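Long-range contact in NAD-dependent epimerase/dehydratase (PDB 3GPI), which is of unknown function but has the Rossmann-type fold of NAD-dependent epimerases and dehydratases and probably acts on a substrate with bound NAD: residues Q168-E173 with D229-A234. Numbering follows the deposited sequence.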
loop_
_atom_site.group_PDB
_atom_site.type_symbol
_atom_site.label_atom_id
_atom_site.label_comp_id
_atom_site.label_asym_id
_atom_site.label_seq_id
_atom_site.Cartn_x
_atom_site.Cartn_y
_atom_site.Cartn_z
ATOM N N GLN A 168 11.622 3.581 -16.849
ATOM C CA GLN A 168 12.114 4.940 -16.911
ATOM C C GLN A 168 13.660 4.957 -16.893
ATOM O O GLN A 168 14.293 5.824 -17.502
ATOM C CB GLN A 168 11.615 5.771 -15.751
ATOM C CG GLN A 168 12.006 7.268 -15.893
ATOM C CD GLN A 168 11.328 8.238 -14.941
ATOM O OE1 GLN A 168 11.093 7.954 -13.756
ATOM N NE2 GLN A 168 11.068 9.430 -15.456
ATOM N N ALA A 169 14.269 4.032 -16.177
ATOM C CA ALA A 169 15.724 3.960 -16.091
ATOM C C ALA A 169 16.365 3.675 -17.450
ATOM O O ALA A 169 17.541 3.944 -17.637
ATOM C CB ALA A 169 16.116 2.873 -15.092
ATOM N N GLN A 170 15.567 3.163 -18.385
ATOM C CA GLN A 170 16.068 2.808 -19.724
ATOM C C GLN A 170 16.157 4.022 -20.627
ATOM O O GLN A 170 16.744 3.948 -21.728
ATOM C CB GLN A 170 15.149 1.748 -20.350
ATOM C CG GLN A 170 15.251 0.365 -19.698
ATOM C CD GLN A 170 14.279 -0.615 -20.276
ATOM O OE1 GLN A 170 13.747 -0.383 -21.360
ATOM N NE2 GLN A 170 14.033 -1.711 -19.571
ATOM N N THR A 171 15.568 5.120 -20.196
ATOM C CA THR A 171 15.517 6.341 -21.001
ATOM C C THR A 171 16.000 7.606 -20.234
ATOM O O THR A 171 15.194 8.440 -19.840
ATOM C CB THR A 171 14.104 6.553 -21.584
ATOM O OG1 THR A 171 13.166 6.637 -20.498
ATOM C CG2 THR A 171 13.736 5.410 -22.542
ATOM N N PRO A 172 17.337 7.779 -20.073
ATOM C CA PRO A 172 17.857 8.887 -19.265
ATOM C C PRO A 172 17.490 10.280 -19.766
ATOM O O PRO A 172 17.404 11.200 -18.961
ATOM C CB PRO A 172 19.384 8.674 -19.285
ATOM C CG PRO A 172 19.572 7.268 -19.624
ATOM C CD PRO A 172 18.425 6.908 -20.543
ATOM N N GLU A 173 17.197 10.439 -21.063
ATOM C CA GLU A 173 16.694 11.736 -21.524
ATOM C C GLU A 173 15.320 12.121 -20.929
ATOM O O GLU A 173 14.954 13.299 -20.907
ATOM C CB GLU A 173 16.674 11.807 -23.070
ATOM N N ASP A 229 22.396 1.219 -14.556
ATOM C CA ASP A 229 23.639 0.449 -14.487
ATOM C C ASP A 229 23.386 -1.043 -14.638
ATOM O O ASP A 229 24.085 -1.756 -15.380
ATOM C CB ASP A 229 24.391 0.728 -13.192
ATOM C CG ASP A 229 25.035 2.091 -13.167
ATOM O OD1 ASP A 229 25.013 2.816 -14.193
ATOM O OD2 ASP A 229 25.566 2.479 -12.084
ATOM N N ARG A 230 22.346 -1.537 -14.008
ATOM C CA ARG A 230 22.090 -2.960 -14.082
ATOM C C ARG A 230 21.403 -3.397 -15.360
ATOM O O ARG A 230 21.248 -4.585 -15.592
ATOM C CB ARG A 230 21.298 -3.401 -12.836
ATOM C CG ARG A 230 22.299 -3.772 -11.718
ATOM C CD ARG A 230 21.927 -3.281 -10.362
ATOM N NE ARG A 230 23.080 -3.264 -9.456
ATOM C CZ ARG A 230 23.871 -2.211 -9.275
ATOM N NH1 ARG A 230 23.644 -1.087 -9.953
ATOM N NH2 ARG A 230 24.909 -2.278 -8.433
ATOM N N GLN A 231 20.985 -2.454 -16.194
ATOM C CA GLN A 231 20.364 -2.770 -17.469
ATOM C C GLN A 231 21.206 -2.390 -18.704
ATOM O O GLN A 231 20.697 -2.415 -19.844
ATOM C CB GLN A 231 19.002 -2.112 -17.577
ATOM C CG GLN A 231 17.997 -2.590 -16.502
ATOM C CD GLN A 231 16.668 -1.959 -16.716
ATOM O OE1 GLN A 231 15.858 -2.462 -17.479
ATOM N NE2 GLN A 231 16.426 -0.840 -16.026
ATOM N N GLY A 232 22.463 -2.014 -18.478
ATOM C CA GLY A 232 23.332 -1.642 -19.592
ATOM C C GLY A 232 22.860 -0.389 -20.308
ATOM O O GLY A 232 22.906 -0.318 -21.543
ATOM N N ILE A 233 22.375 0.592 -19.564
ATOM C CA ILE A 233 21.859 1.838 -20.133
ATOM C C ILE A 233 22.882 2.932 -19.963
ATOM O O ILE A 233 23.341 3.219 -18.872
ATOM C CB ILE A 233 20.536 2.257 -19.418
ATOM C CG1 ILE A 233 19.486 1.135 -19.510
ATOM C CG2 ILE A 233 20.060 3.589 -19.960
ATOM C CD1 ILE A 233 19.076 0.730 -20.909
ATOM N N ALA A 234 23.262 3.558 -21.073
ATOM C CA ALA A 234 24.258 4.611 -21.039
ATOM C C ALA A 234 23.712 5.936 -20.584
ATOM O O ALA A 234 22.601 6.328 -20.959
ATOM C CB ALA A 234 24.898 4.761 -22.434
#
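Gln170 CG stands obliquely over one face of the Gln231 side-chain amide, 3.6 Å from OE1, while Ala169 CB lies near the amide plane at the other end, 3.8 Å from Gln231 NE2. The two glutamine amides are turned 68° apart. From the same side as CG, Gln170 NE2 gives OE1 a fairly straight hydrogen bond (2.9 Å, N-H...O 157°); OE1 lies near the Gln170 amide plane, but the donor stands 27° off the Gln231 carbonyl plane. The contact joins two loops at the surface of this Rossmann-type epimerase/dehydratase: a type I beta turn from Gln168 to Thr171, just after helix 164-168, and the chain leaving helix 220-230. Gln231 NE2 hydrogen-bonds to the carbonyl oxygens of Ile166 and Leu227, tying both helices together. A leucine in place of Gln231 would probably cost those two carbonyls and Gln170 NE2 their bonds to this side chain. Beside the amides, Ile233 packs along the turn: CD1 lies 3.8 Å from Gln170 CA, while CG2, anti to the backbone N, packs 3.7 Å from Pro172 CG. Tyr235 also touches the proline. The same CG2 methyl rests against the turn's backbone, 3.4 Å from Ala169 O.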